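Local structure of tryptophan--tRNA ligase (Mycoplasma pneumoniae, 2YY5) at residues Leu105-Gln118 and Leu126-Leu138. The protein probably catalyses the ATP-dependent attachment of tryptophan to tRNA(Trp), acting as a homodimer of the class I synthetase family. The protein carries 1 engineered substitution. Numbering follows the deposited sequence.
Sequences LQRMTQFKAKKAEQ and LNIPTGLLTYPAL. With SO4 (sulfate ion), chain I.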
loop_
_atom_site.group_PDB
_atom_site.type_symbol
_atom_site.label_atom_id
_atom_site.label_comp_id
_atom_site.label_asym_id
_atom_site.label_seq_id
_atom_site.Cartn_x
_atom_site.Cartn_y
_atom_site.Cartn_z
ATOM N N LEU B 105 -5.559 -11.792 7.579
ATOM C CA LEU B 105 -4.148 -11.431 7.598
ATOM C C LEU B 105 -3.512 -11.746 8.947
ATOM O O LEU B 105 -2.330 -12.083 9.020
ATOM C CB LEU B 105 -3.974 -9.946 7.251
ATOM C CG LEU B 105 -4.319 -9.571 5.800
ATOM C CD1 LEU B 105 -4.346 -8.059 5.645
ATOM C CD2 LEU B 105 -3.307 -10.205 4.839
ATOM N N GLN B 106 -4.308 -11.666 10.011
ATOM C CA GLN B 106 -3.816 -11.939 11.362
ATOM C C GLN B 106 -3.614 -13.414 11.686
ATOM O O GLN B 106 -2.832 -13.756 12.570
ATOM C CB GLN B 106 -4.753 -11.311 12.383
ATOM C CG GLN B 106 -4.676 -9.806 12.383
ATOM C CD GLN B 106 -5.659 -9.170 13.333
ATOM O OE1 GLN B 106 -5.492 -8.013 13.726
ATOM N NE2 GLN B 106 -6.702 -9.914 13.702
ATOM N N ARG B 107 -4.325 -14.286 10.979
ATOM C CA ARG B 107 -4.192 -15.720 11.202
ATOM C C ARG B 107 -3.007 -16.301 10.428
ATOM O O ARG B 107 -2.660 -17.469 10.615
ATOM C CB ARG B 107 -5.477 -16.465 10.801
ATOM C CG ARG B 107 -6.618 -16.393 11.813
ATOM C CD ARG B 107 -7.336 -15.064 11.732
ATOM N NE ARG B 107 -8.515 -14.970 12.593
ATOM C CZ ARG B 107 -8.483 -14.673 13.890
ATOM N NH1 ARG B 107 -9.615 -14.610 14.583
ATOM N NH2 ARG B 107 -7.328 -14.433 14.500
ATOM N N MET B 108 -2.389 -15.498 9.559
ATOM C CA MET B 108 -1.240 -15.976 8.785
ATOM C C MET B 108 -0.162 -16.457 9.755
ATOM O O MET B 108 0.227 -15.741 10.677
ATOM C CB MET B 108 -0.682 -14.865 7.890
ATOM C CG MET B 108 -1.600 -14.422 6.756
ATOM S SD MET B 108 -1.720 -15.596 5.382
ATOM C CE MET B 108 -3.286 -16.395 5.750
ATOM N N THR B 109 0.313 -17.678 9.550
ATOM C CA THR B 109 1.326 -18.244 10.428
ATOM C C THR B 109 2.608 -17.432 10.408
ATOM O O THR B 109 3.249 -17.247 11.439
ATOM C CB THR B 109 1.648 -19.714 10.048
ATOM O OG1 THR B 109 2.190 -19.765 8.723
ATOM C CG2 THR B 109 0.386 -20.565 10.106
ATOM N N GLN B 110 2.981 -16.940 9.236
ATOM C CA GLN B 110 4.197 -16.157 9.116
ATOM C C GLN B 110 4.093 -14.873 9.929
ATOM O O GLN B 110 5.086 -14.387 10.462
ATOM C CB GLN B 110 4.459 -15.814 7.656
ATOM C CG GLN B 110 5.906 -15.932 7.254
ATOM C CD GLN B 110 6.302 -17.358 6.948
ATOM O OE1 GLN B 110 5.579 -18.075 6.255
ATOM N NE2 GLN B 110 7.462 -17.776 7.447
ATOM N N PHE B 111 2.890 -14.320 10.023
ATOM C CA PHE B 111 2.687 -13.092 10.785
ATOM C C PHE B 111 2.805 -13.352 12.276
ATOM O O PHE B 111 3.415 -12.572 13.001
ATOM C CB PHE B 111 1.312 -12.496 10.503
ATOM C CG PHE B 111 0.982 -11.322 11.373
ATOM C CD1 PHE B 111 1.765 -10.172 11.341
ATOM C CD2 PHE B 111 -0.101 -11.368 12.235
ATOM C CE1 PHE B 111 1.475 -9.089 12.159
ATOM C CE2 PHE B 111 -0.400 -10.284 13.058
ATOM C CZ PHE B 111 0.388 -9.144 13.020
ATOM N N LYS B 112 2.197 -14.441 12.731
ATOM C CA LYS B 112 2.244 -14.806 14.140
ATOM C C LYS B 112 3.694 -15.015 14.586
ATOM O O LYS B 112 4.149 -14.417 15.559
ATOM C CB LYS B 112 1.456 -16.098 14.384
ATOM C CG LYS B 112 -0.067 -15.986 14.326
ATOM C CD LYS B 112 -0.686 -17.348 14.647
ATOM C CE LYS B 112 -2.150 -17.262 15.056
ATOM N NZ LYS B 112 -3.056 -16.978 13.919
ATOM N N ALA B 113 4.413 -15.861 13.859
ATOM C CA ALA B 113 5.796 -16.177 14.184
ATOM C C ALA B 113 6.744 -15.015 13.954
ATOM O O ALA B 113 7.912 -15.068 14.345
ATOM C CB ALA B 113 6.254 -17.371 13.373
ATOM N N LYS B 114 6.246 -13.963 13.319
ATOM C CA LYS B 114 7.083 -12.812 13.036
ATOM C C LYS B 114 6.760 -11.656 13.984
ATOM O O LYS B 114 7.653 -10.903 14.371
ATOM C CB LYS B 114 6.900 -12.404 11.570
ATOM C CG LYS B 114 8.068 -11.636 10.980
ATOM C CD LYS B 114 8.259 -11.935 9.490
ATOM C CE LYS B 114 8.798 -13.341 9.260
ATOM N NZ LYS B 114 9.274 -13.534 7.857
ATOM N N LYS B 115 5.490 -11.528 14.368
ATOM C CA LYS B 115 5.071 -10.476 15.292
ATOM C C LYS B 115 5.575 -10.862 16.673
ATOM O O LYS B 115 5.554 -10.060 17.604
ATOM C CB LYS B 115 3.543 -10.356 15.347
ATOM C CG LYS B 115 2.867 -11.515 16.063
ATOM C CD LYS B 115 1.379 -11.292 16.251
ATOM C CE LYS B 115 1.086 -10.312 17.361
ATOM N NZ LYS B 115 -0.384 -10.140 17.534
ATOM N N ALA B 116 6.008 -12.111 16.797
ATOM C CA ALA B 116 6.524 -12.621 18.056
ATOM C C ALA B 116 8.043 -12.522 18.039
ATOM O O ALA B 116 8.703 -12.793 19.038
ATOM C CB ALA B 116 6.088 -14.069 18.253
ATOM N N GLU B 117 8.590 -12.132 16.892
ATOM C CA GLU B 117 10.033 -11.990 16.741
ATOM C C GLU B 117 10.513 -10.574 17.036
ATOM O O GLU B 117 11.625 -10.207 16.641
ATOM C CB GLU B 117 10.475 -12.378 15.322
ATOM C CG GLU B 117 10.665 -13.872 15.096
ATOM C CD GLU B 117 11.208 -14.193 13.711
ATOM O OE1 GLU B 117 11.528 -15.375 13.451
ATOM O OE2 GLU B 117 11.315 -13.262 12.882
ATOM N N GLN B 118 9.696 -9.772 17.720
ATOM C CA GLN B 118 10.125 -8.413 18.023
ATOM C C GLN B 118 9.774 -7.763 19.343
ATOM O O GLN B 118 8.872 -8.185 20.067
ATOM C CB GLN B 118 9.732 -7.462 16.896
ATOM C CG GLN B 118 8.491 -7.827 16.141
ATOM C CD GLN B 118 8.662 -7.508 14.684
ATOM O OE1 GLN B 118 8.904 -6.359 14.318
ATOM N NE2 GLN B 118 8.565 -8.525 13.837
ATOM N N LEU B 126 3.428 -4.979 21.895
ATOM C CA LEU B 126 4.357 -5.249 20.802
ATOM C C LEU B 126 4.393 -4.128 19.772
ATOM O O LEU B 126 3.355 -3.566 19.408
ATOM C CB LEU B 126 3.992 -6.562 20.102
ATOM C CG LEU B 126 4.434 -7.881 20.744
ATOM C CD1 LEU B 126 3.813 -9.043 19.982
ATOM C CD2 LEU B 126 5.959 -7.986 20.731
ATOM N N ASN B 127 5.598 -3.802 19.315
ATOM C CA ASN B 127 5.775 -2.767 18.306
ATOM C C ASN B 127 5.904 -3.467 16.962
ATOM O O ASN B 127 6.976 -3.963 16.599
ATOM C CB ASN B 127 7.028 -1.945 18.572
ATOM C CG ASN B 127 7.124 -0.750 17.656
ATOM O OD1 ASN B 127 6.249 0.123 17.660
ATOM N ND2 ASN B 127 8.178 -0.704 16.853
ATOM N N ILE B 128 4.805 -3.494 16.221
ATOM C CA ILE B 128 4.788 -4.179 14.947
ATOM C C ILE B 128 4.659 -3.290 13.717
ATOM O O ILE B 128 3.625 -2.658 13.502
ATOM C CB ILE B 128 3.639 -5.209 14.910
ATOM C CG1 ILE B 128 3.593 -6.003 16.219
ATOM C CG2 ILE B 128 3.829 -6.145 13.727
ATOM C CD1 ILE B 128 4.870 -6.777 16.498
ATOM N N PRO B 129 5.719 -3.215 12.899
ATOM C CA PRO B 129 5.596 -2.377 11.703
ATOM C C PRO B 129 4.401 -2.889 10.884
ATOM O O PRO B 129 4.229 -4.097 10.712
ATOM C CB PRO B 129 6.948 -2.563 10.997
ATOM C CG PRO B 129 7.567 -3.793 11.658
ATOM C CD PRO B 129 7.094 -3.715 13.066
ATOM N N THR B 130 3.571 -1.968 10.400
ATOM C CA THR B 130 2.369 -2.319 9.654
ATOM C C THR B 130 2.627 -3.205 8.438
ATOM O O THR B 130 1.762 -3.989 8.031
ATOM C CB THR B 130 1.626 -1.042 9.206
ATOM O OG1 THR B 130 1.475 -0.167 10.327
ATOM C CG2 THR B 130 0.240 -1.380 8.667
ATOM N N GLY B 131 3.823 -3.083 7.869
ATOM C CA GLY B 131 4.181 -3.868 6.703
ATOM C C GLY B 131 4.234 -5.356 6.972
ATOM O O GLY B 131 4.105 -6.163 6.054
ATOM N N LEU B 132 4.423 -5.726 8.231
ATOM C CA LEU B 132 4.492 -7.132 8.596
ATOM C C LEU B 132 3.134 -7.807 8.513
ATOM O O LEU B 132 3.045 -9.002 8.260
ATOM C CB LEU B 132 5.067 -7.280 10.004
ATOM C CG LEU B 132 6.521 -7.755 10.061
ATOM C CD1 LEU B 132 7.333 -7.080 8.978
ATOM C CD2 LEU B 132 7.098 -7.465 11.435
ATOM N N LEU B 133 2.077 -7.032 8.714
ATOM C CA LEU B 133 0.723 -7.563 8.661
ATOM C C LEU B 133 0.200 -7.600 7.223
ATOM O O LEU B 133 -0.473 -8.552 6.811
ATOM C CB LEU B 133 -0.205 -6.669 9.483
ATOM C CG LEU B 133 -1.445 -7.244 10.180
ATOM C CD1 LEU B 133 -2.387 -6.090 10.475
ATOM C CD2 LEU B 133 -2.145 -8.276 9.328
ATOM N N THR B 134 0.535 -6.561 6.463
ATOM C CA THR B 134 0.041 -6.408 5.105
ATOM C C THR B 134 0.795 -6.996 3.929
ATOM O O THR B 134 0.194 -7.188 2.872
ATOM C CB THR B 134 -0.184 -4.921 4.776
ATOM O OG1 THR B 134 1.078 -4.238 4.783
ATOM C CG2 THR B 134 -1.118 -4.279 5.798
ATOM N N TYR B 135 2.082 -7.291 4.080
ATOM C CA TYR B 135 2.819 -7.803 2.930
ATOM C C TYR B 135 2.196 -9.007 2.204
ATOM O O TYR B 135 2.390 -9.175 0.995
ATOM C CB TYR B 135 4.297 -8.076 3.282
ATOM C CG TYR B 135 4.600 -9.333 4.061
ATOM C CD1 TYR B 135 4.588 -9.339 5.456
ATOM C CD2 TYR B 135 4.942 -10.512 3.397
ATOM C CE1 TYR B 135 4.910 -10.493 6.177
ATOM C CE2 TYR B 135 5.264 -11.665 4.102
ATOM C CZ TYR B 135 5.247 -11.649 5.491
ATOM O OH TYR B 135 5.562 -12.792 6.183
ATOM N N PRO B 136 1.441 -9.861 2.917
ATOM C CA PRO B 136 0.892 -10.966 2.126
ATOM C C PRO B 136 -0.138 -10.538 1.070
ATOM O O PRO B 136 -0.500 -11.321 0.197
ATOM C CB PRO B 136 0.327 -11.927 3.185
ATOM C CG PRO B 136 0.267 -11.120 4.450
ATOM C CD PRO B 136 1.430 -10.182 4.353
ATOM N N ALA B 137 -0.599 -9.297 1.147
ATOM C CA ALA B 137 -1.550 -8.781 0.168
ATOM C C ALA B 137 -0.731 -8.215 -0.995
ATOM O O ALA B 137 -1.173 -8.218 -2.153
ATOM C CB ALA B 137 -2.425 -7.689 0.790
ATOM N N LEU B 138 0.464 -7.722 -0.671
ATOM C CA LEU B 138 1.371 -7.186 -1.678
ATOM C C LEU B 138 1.752 -8.373 -2.555
ATOM O O LEU B 138 1.808 -8.268 -3.779
ATOM C CB LEU B 138 2.645 -6.641 -1.033
ATOM C CG LEU B 138 3.276 -5.377 -1.628
ATOM C CD1 LEU B 138 4.769 -5.403 -1.342
ATOM C CD2 LEU B 138 3.011 -5.272 -3.128
HETATM S S SO4 I . 7.774 -14.547 4.004
HETATM O O1 SO4 I . 6.595 -14.783 4.843
HETATM O O2 SO4 I . 7.564 -15.177 2.690
HETATM O O3 SO4 I . 7.961 -13.091 3.822
HETATM O O4 SO4 I . 8.956 -15.125 4.667
#
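With CG of F111 anti to the backbone N (chi1 173°), the phenyl ring reaches from helix 109-115 to L133, whose own CG is likewise anti (chi1 -150°) and comes to meet it. The L133 CG lies over one face of the ring, 4.2 Å from its centroid, a CH-pi contact that a flat aromatic and a branched aliphatic make well. CB of K115, from F111's own segment, sits over the rim of the opposite face, while I128 CG2 touches the ring edge, 4.1 Å from F111 CE1. The CD2 branch of L133 rests on L105, which in turn sets its CD2 against P136 CG at 3.7 Å. Proline suits this place: its compact ring is apolar and its nitrogen has no hydrogen to give, consistent with the kink of the helix here.

Toward the loop, Q118 lays its apolar CG against I128 CD1 at 3.8 Å, and its amide turns back to its own segment: NE2 donates to K114 O (2.6 Å), the donor standing above the carbonyl plane. A long chain ending in an amide can thus lie along apolar neighbours with its methylenes and still give its N-H to a backbone oxygen. L126 crosses the aliphatic part of K115 at about a right angle, CD1 meeting CE at 4.0 Å. At the other margin the Y135 hydroxyl approaches a less surely placed sulfate, probably from the crystallisation liquor, near K114 NZ; the nearest atoms of the Y135 side chain and the bound tryptophanyl-adenylate analogue are about 5 Å apart.

No hydrogen bond joins the two segments; side-chain packing holds the nearly antiparallel helices 109-115 and 131-138 (158° between directions, axes 9.5 Å apart) as a helical hairpin beside the active site. Helix 158-175 adds L163 against L105 and P136, and T130 hydrogen-bonds S100 of the second subunit.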